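PDB 6WK3: nitric oxide dioxygenase from Rhodothermus marinus DSM 4252, which binds heme in a globin fold and probably acts as a nitric oxide dioxygenase, here as a variant engineered for carbene transfer. Local coordinates for residues P4-Q9 with R66-P71; R11-A16 with L119-E124. The protein carries 1 engineered substitution. All coordinates share one frame; numbering follows the deposited sequence.

Contact 1. Residues P4-Q9 with R66-P71; sequences PTLSEQ and RSIDNP
Leu6 reaches across to Ile68 and Pro71, and its side chain is the only part of residues 4-9 to touch the loop 66-71. Its CB starts toward that loop but meets none of it closely, and CG serves as the branch point from which the two methyls spread. The first torsion sets CG anti to the carbonyl carbon (chi1 -63°), and the fork opens onto the loop. Of the two methyls, CD1 does most of the work. Leu6 CD1 rests 3.7 Å from the carbonyl oxygen of Ile68 (O), a plain van der Waals contact. The same Leu6 CD1 meets Pro71 CG at 3.7 Å, the two side chains running past each other in opposite directions, and Ile68 CD1 at 3.8 Å. The other branch, Leu6 CD2, lies 4.1 Å from Ile68 CD1. Leucine suits the place because a forked, flexible tip can fit between a branched chain and the puckered ring of Pro71; in Ile68, CG1 anti to the backbone N (chi1 -165°) carries the end of the side chain toward Leu6, where CD1 meets both leucine methyls. Proline gives a rigid apolar wall, and no hydrogen bond crosses the contact. Phe128 of helix 116-145 packs against both Leu6 and Pro71, while Asp69 forms a salt bridge with Arg11 nearby. Ser7, at the N-cap of helix 8-16, accepts a hydrogen bond on its OG from the backbone N of Thr10. In globin terms, the lead into the A helix is here fastened by apolar packing to the corner between the E and F helices.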
loop_
_atom_site.group_PDB
_atom_site.type_symbol
_atom_site.label_atom_id
_atom_site.label_comp_id
_atom_site.label_asym_id
_atom_site.label_seq_id
_atom_site.Cartn_x
_atom_site.Cartn_y
_atom_site.Cartn_z
ATOM N N PRO A 4 -5.662 20.355 -14.599
ATOM C CA PRO A 4 -4.510 21.271 -14.555
ATOM C C PRO A 4 -3.359 20.846 -15.459
ATOM O O PRO A 4 -3.247 19.694 -15.886
ATOM C CB PRO A 4 -4.086 21.253 -13.080
ATOM C CG PRO A 4 -4.551 19.961 -12.584
ATOM C CD PRO A 4 -5.852 19.697 -13.292
ATOM N N THR A 5 -2.492 21.817 -15.749
ATOM C CA THR A 5 -1.474 21.702 -16.784
ATOM C C THR A 5 -0.116 22.137 -16.244
ATOM O O THR A 5 0.006 22.648 -15.128
ATOM C CB THR A 5 -1.836 22.549 -18.011
ATOM O OG1 THR A 5 -1.647 23.937 -17.706
ATOM C CG2 THR A 5 -3.285 22.315 -18.421
ATOM N N LEU A 6 0.913 21.936 -17.069
ATOM C CA LEU A 6 2.302 22.259 -16.738
ATOM C C LEU A 6 2.843 23.230 -17.787
ATOM O O LEU A 6 3.214 22.821 -18.891
ATOM C CB LEU A 6 3.159 20.994 -16.668
ATOM C CG LEU A 6 2.838 19.938 -15.608
ATOM C CD1 LEU A 6 3.621 18.652 -15.870
ATOM C CD2 LEU A 6 3.117 20.470 -14.206
ATOM N N SER A 7 2.911 24.510 -17.430
ATOM C CA SER A 7 3.376 25.536 -18.348
ATOM C C SER A 7 4.852 25.336 -18.694
ATOM O O SER A 7 5.571 24.533 -18.090
ATOM C CB SER A 7 3.169 26.925 -17.745
ATOM O OG SER A 7 4.228 27.265 -16.863
ATOM N N GLU A 8 5.298 26.097 -19.692
ATOM C CA GLU A 8 6.688 26.032 -20.130
ATOM C C GLU A 8 7.628 26.586 -19.067
ATOM O O GLU A 8 8.731 26.061 -18.864
ATOM C CB GLU A 8 6.836 26.799 -21.441
ATOM C CG GLU A 8 7.883 26.264 -22.383
ATOM C CD GLU A 8 7.900 27.016 -23.692
ATOM O OE1 GLU A 8 6.850 27.088 -24.362
ATOM O OE2 GLU A 8 8.957 27.582 -24.025
ATOM N N GLN A 9 7.206 27.645 -18.376
ATOM C CA GLN A 9 8.043 28.211 -17.328
ATOM C C GLN A 9 8.092 27.293 -16.112
ATOM O O GLN A 9 9.166 27.077 -15.535
ATOM C CB GLN A 9 7.526 29.597 -16.947
ATOM C CG GLN A 9 8.585 30.516 -16.375
ATOM C CD GLN A 9 7.993 31.633 -15.538
ATOM O OE1 GLN A 9 6.795 31.640 -15.246
ATOM N NE2 GLN A 9 8.832 32.581 -15.140
ATOM N N ARG A 66 12.898 15.286 -12.388
ATOM C CA ARG A 66 13.671 14.770 -13.514
ATOM C C ARG A 66 12.791 14.403 -14.704
ATOM O O ARG A 66 13.310 14.197 -15.805
ATOM C CB ARG A 66 14.460 13.530 -13.091
ATOM C CG ARG A 66 15.616 13.768 -12.134
ATOM C CD ARG A 66 16.639 12.661 -12.306
ATOM N NE ARG A 66 17.433 12.412 -11.110
ATOM C CZ ARG A 66 18.668 12.867 -10.928
ATOM N NH1 ARG A 66 19.252 13.606 -11.865
ATOM N NH2 ARG A 66 19.321 12.583 -9.809
ATOM N N SER A 67 11.483 14.290 -14.504
ATOM C CA SER A 67 10.578 13.821 -15.541
ATOM C C SER A 67 9.399 14.770 -15.694
ATOM O O SER A 67 8.304 14.354 -16.071
ATOM C CB SER A 67 10.100 12.403 -15.235
ATOM O OG SER A 67 9.000 12.038 -16.051
ATOM N N ILE A 68 9.613 16.053 -15.391
ATOM C CA ILE A 68 8.532 17.024 -15.458
ATOM C C ILE A 68 8.080 17.272 -16.896
ATOM O O ILE A 68 6.947 17.712 -17.113
ATOM C CB ILE A 68 8.962 18.329 -14.755
ATOM C CG1 ILE A 68 7.757 19.232 -14.482
ATOM C CG2 ILE A 68 10.009 19.065 -15.571
ATOM C CD1 ILE A 68 6.697 18.595 -13.620
ATOM N N ASP A 69 8.927 16.981 -17.892
ATOM C CA ASP A 69 8.501 17.112 -19.286
ATOM C C ASP A 69 7.665 15.925 -19.752
ATOM O O ASP A 69 6.849 16.074 -20.669
ATOM C CB ASP A 69 9.709 17.275 -20.210
ATOM C CG ASP A 69 10.455 18.586 -19.985
ATOM O OD1 ASP A 69 9.825 19.590 -19.579
ATOM O OD2 ASP A 69 11.684 18.604 -20.209
ATOM N N ASN A 70 7.852 14.748 -19.157
ATOM C CA ASN A 70 7.062 13.561 -19.484
ATOM C C ASN A 70 6.563 12.934 -18.188
ATOM O O ASN A 70 7.150 11.969 -17.679
ATOM C CB ASN A 70 7.873 12.563 -20.313
ATOM C CG ASN A 70 7.067 11.333 -20.703
ATOM O OD1 ASN A 70 5.853 11.274 -20.486
ATOM N ND2 ASN A 70 7.741 10.344 -21.283
ATOM N N PRO A 71 5.464 13.450 -17.633
ATOM C CA PRO A 71 4.921 12.846 -16.408
ATOM C C PRO A 71 4.409 11.429 -16.603
ATOM O O PRO A 71 4.379 10.661 -15.635
ATOM C CB PRO A 71 3.787 13.806 -16.016
ATOM C CG PRO A 71 4.096 15.082 -16.732
ATOM C CD PRO A 71 4.733 14.667 -18.018
#

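Contact 2. Residues R11-A16 with L119-E124; sequences RQLVRA and LQAWKE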
loop_
_atom_site.group_PDB
_atom_site.type_symbol
_atom_site.label_atom_id
_atom_site.label_comp_id
_atom_site.label_asym_id
_atom_site.label_seq_id
_atom_site.Cartn_x
_atom_site.Cartn_y
_atom_site.Cartn_z
ATOM N N ARG A 11 7.866 24.059 -16.044
ATOM C CA ARG A 11 8.752 22.939 -16.348
ATOM C C ARG A 11 10.214 23.365 -16.336
ATOM O O ARG A 11 11.084 22.605 -15.898
ATOM C CB ARG A 11 8.391 22.332 -17.702
ATOM C CG ARG A 11 7.014 21.693 -17.763
ATOM C CD ARG A 11 6.864 20.816 -18.993
ATOM N NE ARG A 11 6.659 21.589 -20.215
ATOM C CZ ARG A 11 7.556 21.698 -21.195
ATOM N NH1 ARG A 11 8.728 21.084 -21.096
ATOM N NH2 ARG A 11 7.279 22.415 -22.282
ATOM N N GLN A 12 10.508 24.573 -16.824
ATOM C CA GLN A 12 11.894 25.029 -16.877
ATOM C C GLN A 12 12.451 25.263 -15.478
ATOM O O GLN A 12 13.599 24.902 -15.194
ATOM C CB GLN A 12 12.001 26.301 -17.720
ATOM N N LEU A 13 11.655 25.858 -14.591
ATOM C CA LEU A 13 12.128 26.124 -13.238
ATOM C C LEU A 13 12.182 24.851 -12.401
ATOM O O LEU A 13 13.104 24.674 -11.597
ATOM C CB LEU A 13 11.239 27.172 -12.568
ATOM C CG LEU A 13 11.419 28.610 -13.059
ATOM C CD1 LEU A 13 10.188 29.453 -12.757
ATOM C CD2 LEU A 13 12.658 29.231 -12.447
ATOM N N VAL A 14 11.207 23.954 -12.572
ATOM C CA VAL A 14 11.243 22.687 -11.850
ATOM C C VAL A 14 12.426 21.848 -12.315
ATOM O O VAL A 14 13.112 21.215 -11.502
ATOM C CB VAL A 14 9.914 21.929 -12.016
ATOM C CG1 VAL A 14 10.086 20.464 -11.641
ATOM C CG2 VAL A 14 8.826 22.569 -11.174
ATOM N N ARG A 15 12.682 21.829 -13.625
ATOM C CA ARG A 15 13.834 21.106 -14.151
ATOM C C ARG A 15 15.131 21.656 -13.576
ATOM O O ARG A 15 16.078 20.903 -13.321
ATOM C CB ARG A 15 13.850 21.201 -15.678
ATOM C CG ARG A 15 14.252 19.933 -16.419
ATOM C CD ARG A 15 14.431 20.207 -17.926
ATOM N NE ARG A 15 13.277 20.895 -18.510
ATOM C CZ ARG A 15 13.319 22.097 -19.081
ATOM N NH1 ARG A 15 14.463 22.765 -19.157
ATOM N NH2 ARG A 15 12.211 22.634 -19.580
ATOM N N ALA A 16 15.188 22.970 -13.358
ATOM C CA ALA A 16 16.419 23.602 -12.909
ATOM C C ALA A 16 16.703 23.339 -11.436
ATOM O O ALA A 16 17.861 23.442 -11.019
ATOM C CB ALA A 16 16.363 25.107 -13.179
ATOM N N LEU A 119 8.844 29.058 -6.191
ATOM C CA LEU A 119 7.754 28.519 -5.388
ATOM C C LEU A 119 6.475 28.393 -6.207
ATOM O O LEU A 119 5.708 27.439 -6.028
ATOM C CB LEU A 119 7.530 29.395 -4.155
ATOM C CG LEU A 119 8.671 29.347 -3.135
ATOM C CD1 LEU A 119 8.624 30.544 -2.196
ATOM C CD2 LEU A 119 8.642 28.035 -2.357
ATOM N N GLN A 120 6.229 29.338 -7.118
ATOM C CA GLN A 120 5.040 29.251 -7.960
ATOM C C GLN A 120 5.147 28.095 -8.945
ATOM O O GLN A 120 4.146 27.429 -9.238
ATOM C CB GLN A 120 4.820 30.566 -8.704
ATOM C CG GLN A 120 3.580 30.574 -9.589
ATOM C CD GLN A 120 2.312 30.263 -8.813
ATOM O OE1 GLN A 120 2.184 30.622 -7.642
ATOM N NE2 GLN A 120 1.367 29.591 -9.463
ATOM N N ALA A 121 6.347 27.846 -9.472
ATOM C CA ALA A 121 6.539 26.694 -10.345
ATOM C C ALA A 121 6.251 25.397 -9.600
ATOM O O ALA A 121 5.550 24.515 -10.112
ATOM C CB ALA A 121 7.960 26.690 -10.914
ATOM N N TRP A 122 6.763 25.273 -8.372
ATOM C CA TRP A 122 6.537 24.050 -7.608
ATOM C C TRP A 122 5.089 23.928 -7.161
ATOM O O TRP A 122 4.576 22.811 -7.050
ATOM C CB TRP A 122 7.486 23.985 -6.412
ATOM C CG TRP A 122 8.756 23.305 -6.790
ATOM C CD1 TRP A 122 9.954 23.896 -7.074
ATOM C CD2 TRP A 122 8.945 21.897 -6.979
ATOM N NE1 TRP A 122 10.882 22.939 -7.412
ATOM C CE2 TRP A 122 10.287 21.706 -7.360
ATOM C CE3 TRP A 122 8.111 20.778 -6.852
ATOM C CZ2 TRP A 122 10.816 20.441 -7.616
ATOM C CZ3 TRP A 122 8.637 19.523 -7.106
ATOM C CH2 TRP A 122 9.976 19.363 -7.484
ATOM N N LYS A 123 4.414 25.051 -6.913
ATOM C CA LYS A 123 2.987 24.993 -6.618
ATOM C C LYS A 123 2.216 24.402 -7.788
ATOM O O LYS A 123 1.351 23.540 -7.598
ATOM C CB LYS A 123 2.457 26.385 -6.276
ATOM C CG LYS A 123 0.998 26.399 -5.862
ATOM C CD LYS A 123 0.546 27.794 -5.468
ATOM C CE LYS A 123 -0.778 27.753 -4.721
ATOM N NZ LYS A 123 -1.861 27.148 -5.548
ATOM N N GLU A 124 2.527 24.843 -9.009
ATOM C CA GLU A 124 1.853 24.298 -10.182
ATOM C C GLU A 124 2.211 22.832 -10.391
ATOM O O GLU A 124 1.337 22.011 -10.690
ATOM C CB GLU A 124 2.202 25.121 -11.422
#
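Leu13 and Val14 are the residues of helix 11-16 that meet Ala121 and Trp122. Leu13 comes first: its CB lies 3.7 Å from Ala121 CB, and its CD1 touches the same methyl at 4.0 Å. The small alanine lets the backbones draw close, with the segment axes 8.7 Å apart and crossing at -101°. Val14 follows, and both of its branches meet the indole. Val14 CG2 sits over the five-membered ring of Trp122, 4.2 Å from its centroid and 8° off the normal, a CH-pi contact, and also reaches Ala121 O at 4.0 Å. Val14 CG1, anti to the backbone N (chi1 163°), lies 4.1 Å from Trp122 CZ2 in the benzo part, and the two methyls lie over the same face of the indole. A beta-branched valine fits here, since its compact fork presents two methyls to a flat surface. The indole N-H (NE1) is met just beyond the segment by Ser17 OG, which also hydrogen-bonds Val14 O. This helps fix the rotation of the ring. Segments 11-16 and 119-124, of the A and H helices of a globin, cross nearly at a right angle, while Ala65 of helix 50-66 touches both Val14 and Trp122, making this a meeting of three helices.

In the fold
From the N terminus, the chain passes through residues 4-9 straight into helix 8-16, so the two contacts begin on one short stretch. Contact 1 closes the first long loop when the chain, after helices 18-39 and 50-66, arrives at 66-71. Contact 2 closes later, once helices 75-88 and 94-110 have been laid down and helix 116-145 begins. Because 11-16 falls inside the first loop and 119-124 outside it, the loops cross rather than nest. Their centres are about 9 Å apart, and Ile68 packs on Val14 between them. Contact 1 ties the lead-in to helix 8-16 to the corner before helix 75-88, and contact 2 ties that helix itself to the final helix of the globin fold.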